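Local structure of peptidoglycan glycosyltransferase (Eggerthella lenta, 4MNR) at residues G28-Y33 with G74-Y79; S179-G184 with V430-E435; A299-G304 with T403-N408; D344-A349 with R353-S358. The protein belongs to the penicillin-binding proteins, pairing an N-terminal part related to a dimerisation-type domain with a larger C-terminal domain of the beta-lactamase clan. All blocks are in the same frame, centred on the assembly; numbering follows the deposited sequence.

Contact 1: residues G28-Y33 with G74-Y79; sequences GTIATY and GIEKAY
I30 keeps CG1 beside its backbone N (chi1 -62°) and stretches on from there (chi2 164°), which pushes CD1 out as a lone probe toward I75 and E76. E76 meets it with a chain that folds back at chi2 (-85°), carrying the carboxylate off the helix and over the end of the isoleucine. One methyl therefore does all the touching from the strand side. I30 CD1 lies 3.6 Å from E76 OE2 and 3.7 Å from E76 CD, while the methylene E76 CG stands 3.9 Å from the same CD1. From another side comes the branch methyl of the second isoleucine, I75 CG2 to I30 CD1 being 4.0 Å, whereas the longer branch of I75 runs away from the strand.

The contact joins strand 30-31, an inner strand of the mixed sheet flanked by strands 37-43 and 108-111, to the short helix 74-78; both lie in the stretch related to the penicillin-binding protein A dimerisation domain. The backbones stay well apart, with I30 CA 8.2 Å from I75 CA, so side chains alone span the gap. L83 and A39 each touch both I30 and E76. The buried carboxylate has its polar needs met away from I30: E76 OE1 pairs with R51 and accepts a bond from Y53, and E76 OE2 forms a salt bridge with R27. These partners fix how the carboxylate is turned over I30.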
loop_
_atom_site.group_PDB
_atom_site.type_symbol
_atom_site.label_atom_id
_atom_site.label_comp_id
_atom_site.label_asym_id
_atom_site.label_seq_id
_atom_site.Cartn_x
_atom_site.Cartn_y
_atom_site.Cartn_z
ATOM N N GLY A 28 -18.839 -19.761 11.657
ATOM C CA GLY A 28 -19.406 -18.948 10.588
ATOM C C GLY A 28 -18.577 -18.918 9.310
ATOM O O GLY A 28 -17.399 -19.270 9.320
ATOM N N THR A 29 -19.193 -18.510 8.202
ATOM C CA THR A 29 -18.480 -18.419 6.926
ATOM C C THR A 29 -17.786 -17.076 6.776
ATOM O O THR A 29 -18.166 -16.106 7.410
ATOM C CB THR A 29 -19.422 -18.575 5.725
ATOM O OG1 THR A 29 -20.438 -17.572 5.792
ATOM C CG2 THR A 29 -20.080 -19.946 5.736
ATOM N N ILE A 30 -16.744 -17.047 5.948
ATOM C CA ILE A 30 -16.097 -15.808 5.539
ATOM C C ILE A 30 -16.243 -15.763 4.034
ATOM O O ILE A 30 -15.921 -16.740 3.361
ATOM C CB ILE A 30 -14.598 -15.823 5.869
ATOM C CG1 ILE A 30 -14.389 -15.951 7.379
ATOM C CG2 ILE A 30 -13.913 -14.551 5.333
ATOM C CD1 ILE A 30 -12.960 -16.360 7.775
ATOM N N ALA A 31 -16.722 -14.638 3.500
ATOM C CA ALA A 31 -16.987 -14.529 2.065
ATOM C C ALA A 31 -16.617 -13.134 1.556
ATOM O O ALA A 31 -16.590 -12.176 2.331
ATOM C CB ALA A 31 -18.452 -14.811 1.785
ATOM N N THR A 32 -16.336 -13.022 0.256
ATOM C CA THR A 32 -16.103 -11.714 -0.359
ATOM C C THR A 32 -17.415 -10.941 -0.504
ATOM O O THR A 32 -18.500 -11.480 -0.304
ATOM C CB THR A 32 -15.460 -11.836 -1.753
ATOM O OG1 THR A 32 -16.407 -12.421 -2.668
ATOM C CG2 THR A 32 -14.195 -12.696 -1.683
ATOM N N TYR A 33 -17.298 -9.665 -0.859
ATOM C CA TYR A 33 -18.476 -8.809 -0.971
ATOM C C TYR A 33 -19.408 -9.294 -2.085
ATOM O O TYR A 33 -20.633 -9.161 -1.983
ATOM C CB TYR A 33 -18.057 -7.348 -1.202
ATOM C CG TYR A 33 -19.196 -6.371 -1.005
ATOM C CD1 TYR A 33 -19.690 -6.110 0.264
ATOM C CD2 TYR A 33 -19.772 -5.708 -2.085
ATOM C CE1 TYR A 33 -20.731 -5.214 0.461
ATOM C CE2 TYR A 33 -20.827 -4.812 -1.897
ATOM C CZ TYR A 33 -21.296 -4.577 -0.621
ATOM O OH TYR A 33 -22.332 -3.698 -0.409
ATOM N N GLY A 74 -4.973 -14.178 10.163
ATOM C CA GLY A 74 -5.847 -13.430 9.269
ATOM C C GLY A 74 -7.205 -13.096 9.870
ATOM O O GLY A 74 -7.312 -12.785 11.062
ATOM N N ILE A 75 -8.245 -13.152 9.045
ATOM C CA ILE A 75 -9.599 -12.831 9.496
ATOM C C ILE A 75 -10.112 -13.899 10.464
ATOM O O ILE A 75 -10.833 -13.593 11.414
ATOM C CB ILE A 75 -10.567 -12.643 8.290
ATOM C CG1 ILE A 75 -10.204 -11.376 7.508
ATOM C CG2 ILE A 75 -12.030 -12.606 8.738
ATOM C CD1 ILE A 75 -10.534 -10.067 8.226
ATOM N N GLU A 76 -9.709 -15.150 10.248
ATOM C CA GLU A 76 -10.084 -16.238 11.160
ATOM C C GLU A 76 -9.678 -15.917 12.596
ATOM O O GLU A 76 -10.383 -16.255 13.552
ATOM C CB GLU A 76 -9.419 -17.557 10.739
ATOM C CG GLU A 76 -9.912 -18.145 9.417
ATOM C CD GLU A 76 -11.163 -19.006 9.575
ATOM O OE1 GLU A 76 -11.283 -20.013 8.847
ATOM O OE2 GLU A 76 -12.030 -18.683 10.412
ATOM N N LYS A 77 -8.515 -15.282 12.738
ATOM C CA LYS A 77 -8.027 -14.831 14.039
ATOM C C LYS A 77 -8.732 -13.562 14.519
ATOM O O LYS A 77 -9.252 -13.518 15.638
ATOM C CB LYS A 77 -6.512 -14.600 13.985
ATOM C CG LYS A 77 -5.888 -14.119 15.289
ATOM C CD LYS A 77 -4.422 -13.767 15.068
ATOM C CE LYS A 77 -3.711 -13.483 16.377
ATOM N NZ LYS A 77 -3.372 -12.043 16.515
ATOM N N ALA A 78 -8.754 -12.537 13.673
ATOM C CA ALA A 78 -9.265 -11.230 14.072
ATOM C C ALA A 78 -10.732 -11.286 14.460
ATOM O O ALA A 78 -11.170 -10.587 15.371
ATOM C CB ALA A 78 -9.049 -10.208 12.963
ATOM N N TYR A 79 -11.491 -12.127 13.765
ATOM C CA TYR A 79 -12.923 -12.212 14.008
ATOM C C TYR A 79 -13.290 -13.565 14.596
ATOM O O TYR A 79 -14.423 -14.023 14.466
ATOM C CB TYR A 79 -13.705 -11.897 12.720
ATOM C CG TYR A 79 -13.549 -10.441 12.348
ATOM C CD1 TYR A 79 -14.453 -9.484 12.792
ATOM C CD2 TYR A 79 -12.454 -10.017 11.610
ATOM C CE1 TYR A 79 -14.282 -8.139 12.475
ATOM C CE2 TYR A 79 -12.276 -8.693 11.297
ATOM C CZ TYR A 79 -13.186 -7.757 11.733
ATOM O OH TYR A 79 -12.987 -6.439 11.391
#

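Contact 2: residues S179-G184 with V430-E435; sequences SLYAPG and VIEDGE
The ring of Y181 meets V430 with one face and the carboxylate of E432 with its edge. V430 CG1 sits over that face, 4.2 Å from the ring centroid and only 15° off the normal, a CH-pi contact displaced toward the hydroxyl-bearing rim, where V430 CG1 is 4.0 Å from Y181 CZ. With chi1 at 59°, V430 wedges this methyl between its own backbone N and carbonyl carbon, and from there it points at the ring. V321 and W413 pack on both residues and seal this buried side.

V430 lies in strand 425-431, the middle strand of the antiparallel five-stranded sheet, and the 179-184 loop runs straight into the family's SxxK signature, which begins at S185 and leads into helix 188-197. Beyond V430 the contact turns polar. E432 comes across the ring at about a right angle, and Y181 OH donates to E432 OE2 over 2.7 Å, reaching that oxygen from its anti side and 32° out of the carboxylate plane. R175 NE forms a salt bridge with the same E432 OE2, so the acceptor is gripped twice. Past this point the packing gives way to solvent: D433, in the type II turn from I431 to G434, is exposed, and so is E435.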
loop_
_atom_site.group_PDB
_atom_site.type_symbol
_atom_site.label_atom_id
_atom_site.label_comp_id
_atom_site.label_asym_id
_atom_site.label_seq_id
_atom_site.Cartn_x
_atom_site.Cartn_y
_atom_site.Cartn_z
ATOM N N SER A 179 4.184 -5.878 6.343
ATOM C CA SER A 179 5.610 -5.707 6.047
ATOM C C SER A 179 5.986 -4.256 5.728
ATOM O O SER A 179 5.300 -3.597 4.951
ATOM C CB SER A 179 5.981 -6.589 4.848
ATOM O OG SER A 179 5.816 -7.960 5.164
ATOM N N LEU A 180 7.097 -3.769 6.288
ATOM C CA LEU A 180 7.590 -2.430 5.940
ATOM C C LEU A 180 8.525 -2.462 4.743
ATOM O O LEU A 180 9.427 -3.301 4.670
ATOM C CB LEU A 180 8.336 -1.784 7.108
ATOM C CG LEU A 180 7.483 -1.396 8.309
ATOM C CD1 LEU A 180 8.385 -0.832 9.412
ATOM C CD2 LEU A 180 6.423 -0.393 7.902
ATOM N N TYR A 181 8.343 -1.512 3.845
ATOM C CA TYR A 181 9.195 -1.367 2.665
ATOM C C TYR A 181 9.721 0.061 2.572
ATOM O O TYR A 181 9.081 0.993 3.047
ATOM C CB TYR A 181 8.376 -1.604 1.395
ATOM C CG TYR A 181 7.957 -3.035 1.099
ATOM C CD1 TYR A 181 8.793 -3.878 0.381
ATOM C CD2 TYR A 181 6.722 -3.520 1.502
ATOM C CE1 TYR A 181 8.421 -5.174 0.087
ATOM C CE2 TYR A 181 6.345 -4.821 1.219
ATOM C CZ TYR A 181 7.195 -5.638 0.505
ATOM O OH TYR A 181 6.837 -6.937 0.199
ATOM N N ALA A 182 10.873 0.244 1.930
ATOM C CA ALA A 182 11.247 1.589 1.487
ATOM C C ALA A 182 10.358 1.935 0.294
ATOM O O ALA A 182 10.276 1.156 -0.665
ATOM C CB ALA A 182 12.690 1.610 1.060
ATOM N N PRO A 183 9.697 3.102 0.335
ATOM C CA PRO A 183 8.760 3.416 -0.752
ATOM C C PRO A 183 9.455 3.991 -1.976
ATOM O O PRO A 183 8.843 4.074 -3.047
ATOM C CB PRO A 183 7.838 4.469 -0.130
ATOM C CG PRO A 183 8.718 5.173 0.882
ATOM C CD PRO A 183 9.617 4.075 1.447
ATOM N N GLY A 184 10.705 4.418 -1.812
ATOM C CA GLY A 184 11.391 5.080 -2.902
ATOM C C GLY A 184 10.584 6.257 -3.425
ATOM O O GLY A 184 9.851 6.931 -2.682
ATOM N N VAL A 430 3.767 -3.127 -5.091
ATOM C CA VAL A 430 5.226 -3.214 -5.090
ATOM C C VAL A 430 5.625 -4.577 -5.629
ATOM O O VAL A 430 5.057 -5.609 -5.251
ATOM C CB VAL A 430 5.861 -2.973 -3.690
ATOM C CG1 VAL A 430 5.334 -3.993 -2.675
ATOM C CG2 VAL A 430 7.406 -3.026 -3.804
ATOM N N ILE A 431 6.570 -4.576 -6.558
ATOM C CA ILE A 431 7.155 -5.819 -7.054
ATOM C C ILE A 431 8.610 -5.855 -6.603
ATOM O O ILE A 431 9.431 -5.066 -7.074
ATOM C CB ILE A 431 7.148 -5.867 -8.597
ATOM C CG1 ILE A 431 5.733 -5.679 -9.146
ATOM C CG2 ILE A 431 7.761 -7.182 -9.083
ATOM C CD1 ILE A 431 4.795 -6.788 -8.797
ATOM N N GLU A 432 8.950 -6.770 -5.704
ATOM C CA GLU A 432 10.333 -6.843 -5.223
ATOM C C GLU A 432 11.310 -7.301 -6.314
ATOM O O GLU A 432 11.008 -8.210 -7.099
ATOM C CB GLU A 432 10.449 -7.768 -4.010
ATOM C CG GLU A 432 9.630 -7.314 -2.806
ATOM C CD GLU A 432 9.694 -8.291 -1.654
ATOM O OE1 GLU A 432 10.775 -8.875 -1.406
ATOM O OE2 GLU A 432 8.652 -8.482 -0.995
ATOM N N ASP A 433 12.474 -6.662 -6.359
ATOM C CA ASP A 433 13.514 -7.029 -7.330
ATOM C C ASP A 433 12.977 -7.027 -8.755
ATOM O O ASP A 433 13.268 -7.935 -9.534
ATOM C CB ASP A 433 14.091 -8.405 -6.994
ATOM C CG ASP A 433 14.485 -8.519 -5.538
ATOM O OD1 ASP A 433 15.250 -7.646 -5.072
ATOM O OD2 ASP A 433 14.008 -9.453 -4.856
ATOM N N GLY A 434 12.181 -6.018 -9.083
ATOM C CA GLY A 434 11.504 -5.975 -10.367
ATOM C C GLY A 434 12.275 -5.222 -11.428
ATOM O O GLY A 434 13.098 -4.369 -11.115
ATOM N N GLU A 435 12.023 -5.560 -12.690
ATOM C CA GLU A 435 12.587 -4.824 -13.820
ATOM C C GLU A 435 12.095 -3.387 -13.740
ATOM O O GLU A 435 11.044 -3.132 -13.168
ATOM C CB GLU A 435 12.115 -5.447 -15.137
ATOM C CG GLU A 435 12.444 -6.923 -15.290
ATOM C CD GLU A 435 11.457 -7.854 -14.589
ATOM O OE1 GLU A 435 10.505 -7.365 -13.944
ATOM O OE2 GLU A 435 11.633 -9.089 -14.690
#

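Contact 3: residues A299-G304 with T403-N408; sequences AGEPVG and TAEKEN
Strand 398-406 carries the KTG signature of penicillin-binding proteins and is one of the two edge strands of its antiparallel sheet; E301, from the loop after helix 291-298, closes on its outer edge at T403-E405. The loop is launched by a Schellman motif in which G300, at positive phi, ends the helix and E301 N bonds back to W296 O. E301 then bends at chi2 (-70°), bringing its carboxylate against the strand backbone. E405 N donates to E301 OE2 over 2.8 Å in an almost straight bond (172°), arriving on the syn side and 22° out of the carboxylate plane. The same oxygen lies 3.4 Å from A404 CA and 3.7 Å from E405 CB, so the acceptor lies close against the strand at A404 and E405.

Water extends the grip in both directions along the edge. One molecule donates to E301 OE1 at 2.7 Å and also to E405 O. Another lies 2.6 Å from E301 OE2 and 2.8 Å from T403 O, positioned to donate to either, though other acceptors nearby compete for its protons. Further back, T403 N bonds to S185 OG, while on the inner side A404 pairs with D411 of strand 409-418. E405 turns its own carboxylate off, leaving E405 OE2 5.5 Å from E301 OE2, a separation that should ease the repulsion between like charges. The strand's outer edge is thus partly satisfied by a carboxylate instead of another strand's backbone, directly at the N-H of E405 and through water at nearby carbonyls.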
loop_
_atom_site.group_PDB
_atom_site.type_symbol
_atom_site.label_atom_id
_atom_site.label_comp_id
_atom_site.label_asym_id
_atom_site.label_seq_id
_atom_site.Cartn_x
_atom_site.Cartn_y
_atom_site.Cartn_z
ATOM N N ALA A 299 13.196 12.089 -0.970
ATOM C CA ALA A 299 13.092 11.306 -2.197
ATOM C C ALA A 299 12.622 9.885 -1.929
ATOM O O ALA A 299 12.604 9.046 -2.836
ATOM C CB ALA A 299 14.426 11.276 -2.915
ATOM N N GLY A 300 12.254 9.598 -0.690
ATOM C CA GLY A 300 11.689 8.299 -0.377
ATOM C C GLY A 300 12.653 7.195 0.036
ATOM O O GLY A 300 12.235 6.040 0.162
ATOM N N GLU A 301 13.933 7.517 0.246
ATOM C CA GLU A 301 14.894 6.494 0.634
ATOM C C GLU A 301 15.302 6.630 2.100
ATOM O O GLU A 301 15.752 7.694 2.529
ATOM C CB GLU A 301 16.142 6.553 -0.255
ATOM C CG GLU A 301 15.892 6.096 -1.697
ATOM C CD GLU A 301 15.636 4.597 -1.820
ATOM O OE1 GLU A 301 15.776 3.859 -0.817
ATOM O OE2 GLU A 301 15.299 4.157 -2.934
ATOM N N PRO A 302 15.132 5.554 2.878
ATOM C CA PRO A 302 15.506 5.555 4.294
ATOM C C PRO A 302 16.978 5.222 4.507
ATOM O O PRO A 302 17.323 4.054 4.697
ATOM C CB PRO A 302 14.620 4.459 4.883
ATOM C CG PRO A 302 14.423 3.483 3.734
ATOM C CD PRO A 302 14.393 4.339 2.485
ATOM N N VAL A 303 17.835 6.237 4.485
ATOM C CA VAL A 303 19.275 5.999 4.550
ATOM C C VAL A 303 19.874 6.201 5.942
ATOM O O VAL A 303 21.084 6.082 6.106
ATOM C CB VAL A 303 20.038 6.880 3.530
ATOM C CG1 VAL A 303 19.480 6.694 2.127
ATOM C CG2 VAL A 303 19.970 8.350 3.936
ATOM N N GLY A 304 19.033 6.502 6.934
ATOM C CA GLY A 304 19.488 6.674 8.302
ATOM C C GLY A 304 20.252 5.469 8.797
ATOM O O GLY A 304 19.823 4.335 8.611
ATOM N N THR A 403 10.894 3.647 -7.700
ATOM C CA THR A 403 11.967 2.716 -7.669
ATOM C C THR A 403 12.525 2.874 -6.261
ATOM O O THR A 403 12.700 3.992 -5.771
ATOM C CB THR A 403 12.983 3.050 -8.770
ATOM O OG1 THR A 403 12.394 2.732 -10.045
ATOM C CG2 THR A 403 14.252 2.278 -8.592
ATOM N N ALA A 404 12.716 1.752 -5.585
ATOM C CA ALA A 404 13.384 1.743 -4.286
ATOM C C ALA A 404 14.670 0.925 -4.367
ATOM O O ALA A 404 14.664 -0.253 -4.737
ATOM C CB ALA A 404 12.457 1.203 -3.212
ATOM N N GLU A 405 15.782 1.572 -4.031
ATOM C CA GLU A 405 17.113 1.023 -4.240
ATOM C C GLU A 405 17.414 -0.211 -3.406
ATOM O O GLU A 405 17.187 -0.229 -2.201
ATOM C CB GLU A 405 18.163 2.099 -3.953
ATOM C CG GLU A 405 18.227 3.196 -5.014
ATOM C CD GLU A 405 18.805 2.704 -6.336
ATOM O OE1 GLU A 405 19.788 1.929 -6.308
ATOM O OE2 GLU A 405 18.275 3.091 -7.404
ATOM N N LYS A 406 17.918 -1.251 -4.062
ATOM C CA LYS A 406 18.477 -2.404 -3.364
ATOM C C LYS A 406 19.902 -2.621 -3.850
ATOM O O LYS A 406 20.362 -1.935 -4.764
ATOM C CB LYS A 406 17.653 -3.656 -3.628
ATOM C CG LYS A 406 16.170 -3.470 -3.402
ATOM C CD LYS A 406 15.442 -4.757 -3.660
ATOM C CE LYS A 406 15.300 -5.577 -2.395
ATOM N NZ LYS A 406 14.337 -6.682 -2.623
ATOM N N GLU A 407 20.593 -3.579 -3.244
ATOM C CA GLU A 407 22.006 -3.811 -3.537
ATOM C C GLU A 407 22.290 -4.035 -5.025
ATOM O O GLU A 407 23.125 -3.346 -5.619
ATOM C CB GLU A 407 22.532 -4.988 -2.717
ATOM C CG GLU A 407 24.052 -5.080 -2.673
ATOM C CD GLU A 407 24.686 -3.912 -1.937
ATOM O OE1 GLU A 407 24.095 -3.446 -0.938
ATOM O OE2 GLU A 407 25.772 -3.459 -2.361
ATOM N N ASN A 408 21.588 -4.987 -5.632
ATOM C CA ASN A 408 21.832 -5.292 -7.041
ATOM C C ASN A 408 20.591 -5.151 -7.917
ATOM O O ASN A 408 20.410 -5.874 -8.892
ATOM C CB ASN A 408 22.459 -6.679 -7.186
ATOM C CG ASN A 408 23.854 -6.745 -6.587
ATOM O OD1 ASN A 408 24.067 -7.366 -5.546
ATOM N ND2 ASN A 408 24.809 -6.092 -7.240
HETATM O O HOH W 1 15.716 1.137 -0.629
HETATM O O HOH W 2 14.963 5.491 -5.133
#

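Contact 4: residues D344-A349 with R353-S358; sequences DSVNNA and RSFSAS
V346 O is gripped by three donors of the opposing strand: S354 N at 2.9 Å, with weak bonds from F355 N and S354 OG. Two successive residues facing one make this a classic beta bulge, set in the antiparallel hairpin of strands 343-347 and 353-356 at one margin of the mixed sheet. On the far side of the bulge N347 pairs with R353; on the near side the register runs V346 with F355 and S345 with S356. V346 N returns a bond of 2.9 Å to F355 O, and A357 N reaches D344 O almost straight (172°), though from above the carbonyl plane. V346 and F355 pack CB to CB at 3.9 Å on one face.

On the opposite face R353 lies with S345 and N347. Its chain kinks at chi3 (-91°) and lays the guanidinium flat over S345, with S345 CB 3.4 Å above the centre of the plane. D344 lies beyond a salt bridge: D344 OD2 stands 4.2 Å from R353 NH2, well out of the guanidinium plane, so any direct attraction is probably between the charges alone. A water closes that gap, donating to D344 OD2 at 2.9 Å and accepting from R353 NH2 at 3.1 Å, in the plane of the guanidinium.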
loop_
_atom_site.group_PDB
_atom_site.type_symbol
_atom_site.label_atom_id
_atom_site.label_comp_id
_atom_site.label_asym_id
_atom_site.label_seq_id
_atom_site.Cartn_x
_atom_site.Cartn_y
_atom_site.Cartn_z
ATOM N N ASP A 344 -17.268 -5.707 5.808
ATOM C CA ASP A 344 -18.431 -4.894 5.472
ATOM C C ASP A 344 -19.558 -5.127 6.454
ATOM O O ASP A 344 -20.283 -4.200 6.839
ATOM C CB ASP A 344 -18.942 -5.231 4.070
ATOM C CG ASP A 344 -20.242 -4.507 3.738
ATOM O OD1 ASP A 344 -20.181 -3.309 3.390
ATOM O OD2 ASP A 344 -21.318 -5.133 3.814
ATOM N N SER A 345 -19.742 -6.382 6.835
ATOM C CA SER A 345 -20.877 -6.704 7.688
ATOM C C SER A 345 -20.725 -8.053 8.358
ATOM O O SER A 345 -19.968 -8.911 7.902
ATOM C CB SER A 345 -22.176 -6.687 6.879
ATOM O OG SER A 345 -22.086 -7.587 5.789
ATOM N N VAL A 346 -21.467 -8.238 9.441
ATOM C CA VAL A 346 -21.547 -9.546 10.069
ATOM C C VAL A 346 -23.011 -9.888 10.248
ATOM O O VAL A 346 -23.788 -9.059 10.713
ATOM C CB VAL A 346 -20.849 -9.570 11.434
ATOM C CG1 VAL A 346 -21.003 -10.933 12.075
ATOM C CG2 VAL A 346 -19.378 -9.215 11.297
ATOM N N ASN A 347 -23.380 -11.103 9.851
ATOM C CA ASN A 347 -24.758 -11.562 9.951
ATOM C C ASN A 347 -24.876 -12.832 10.782
ATOM O O ASN A 347 -24.026 -13.714 10.708
ATOM C CB ASN A 347 -25.354 -11.771 8.558
ATOM C CG ASN A 347 -25.467 -10.477 7.775
ATOM O OD1 ASN A 347 -26.524 -9.847 7.749
ATOM N ND2 ASN A 347 -24.375 -10.069 7.139
ATOM N N ASN A 348 -25.934 -12.924 11.579
ATOM C CA ASN A 348 -26.110 -14.094 12.433
ATOM C C ASN A 348 -26.695 -15.279 11.669
ATOM O O ASN A 348 -27.079 -15.144 10.507
ATOM C CB ASN A 348 -26.921 -13.761 13.694
ATOM C CG ASN A 348 -28.369 -13.401 13.397
ATOM O OD1 ASN A 348 -28.832 -13.500 12.262
ATOM N ND2 ASN A 348 -29.094 -12.988 14.431
ATOM N N ALA A 349 -26.745 -16.440 12.317
ATOM C CA ALA A 349 -27.269 -17.641 11.677
ATOM C C ALA A 349 -28.726 -17.421 11.291
ATOM O O ALA A 349 -29.212 -17.965 10.298
ATOM C CB ALA A 349 -27.132 -18.838 12.600
ATOM N N ARG A 353 -28.493 -8.888 11.194
ATOM C CA ARG A 353 -27.210 -8.224 11.018
ATOM C C ARG A 353 -26.710 -7.570 12.296
ATOM O O ARG A 353 -27.370 -6.693 12.855
ATOM C CB ARG A 353 -27.322 -7.201 9.898
ATOM C CG ARG A 353 -26.022 -6.539 9.558
ATOM C CD ARG A 353 -26.194 -5.675 8.350
ATOM N NE ARG A 353 -25.910 -6.387 7.113
ATOM C CZ ARG A 353 -25.374 -5.799 6.049
ATOM N NH1 ARG A 353 -25.070 -4.509 6.102
ATOM N NH2 ARG A 353 -25.134 -6.494 4.945
ATOM N N SER A 354 -25.541 -8.003 12.760
ATOM C CA SER A 354 -24.987 -7.538 14.033
ATOM C C SER A 354 -23.895 -6.484 13.880
ATOM O O SER A 354 -23.533 -5.813 14.846
ATOM C CB SER A 354 -24.452 -8.716 14.851
ATOM O OG SER A 354 -23.400 -9.368 14.163
ATOM N N PHE A 355 -23.350 -6.353 12.674
ATOM C CA PHE A 355 -22.372 -5.318 12.398
ATOM C C PHE A 355 -22.512 -4.844 10.968
ATOM O O PHE A 355 -22.679 -5.652 10.056
ATOM C CB PHE A 355 -20.934 -5.825 12.610
ATOM C CG PHE A 355 -19.873 -4.834 12.210
ATOM C CD1 PHE A 355 -19.494 -3.816 13.071
ATOM C CD2 PHE A 355 -19.244 -4.921 10.971
ATOM C CE1 PHE A 355 -18.538 -2.908 12.714
ATOM C CE2 PHE A 355 -18.260 -4.015 10.602
ATOM C CZ PHE A 355 -17.910 -2.991 11.476
ATOM N N SER A 356 -22.447 -3.529 10.793
ATOM C CA SER A 356 -22.382 -2.907 9.479
ATOM C C SER A 356 -21.305 -1.848 9.523
ATOM O O SER A 356 -21.355 -0.950 10.370
ATOM C CB SER A 356 -23.703 -2.231 9.132
ATOM O OG SER A 356 -24.782 -3.118 9.314
ATOM N N ALA A 357 -20.343 -1.938 8.615
ATOM C CA ALA A 357 -19.249 -0.971 8.596
ATOM C C ALA A 357 -19.780 0.417 8.298
ATOM O O ALA A 357 -20.699 0.589 7.490
ATOM C CB ALA A 357 -18.184 -1.366 7.590
ATOM N N SER A 358 -19.222 1.403 8.987
ATOM C CA SER A 358 -19.581 2.794 8.766
ATOM C C SER A 358 -18.305 3.504 8.352
ATOM O O SER A 358 -17.419 3.703 9.185
ATOM C CB SER A 358 -20.126 3.403 10.061
ATOM O OG SER A 358 -20.455 4.770 9.893
HETATM O O HOH W 3 -22.873 -2.809 5.506
HETATM O O HOH W 4 -24.008 -4.297 3.036
#

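In the fold
From the N terminus, contact 1 closes first, tying strand 30-31 to helix 74-78 before any other contact opens. Contact 2 then spans the longest loop, from 179-184 to 430-435; contact 3 is nested inside it, and contact 4, a tight hairpin, is nested inside contact 3. Space groups them otherwise. Contacts 1 and 4, with centres about 12 Å apart, share the mixed sheet and meet where Y33 packs on D344, although they are far apart in sequence. Contacts 2 and 3, centres about 9 Å apart, adjoin the five-stranded sheet and are joined by the D433-K406 salt bridge. Contacts 3 and 4 lie about 42 Å apart between centres, on opposite sides of the chain's centre.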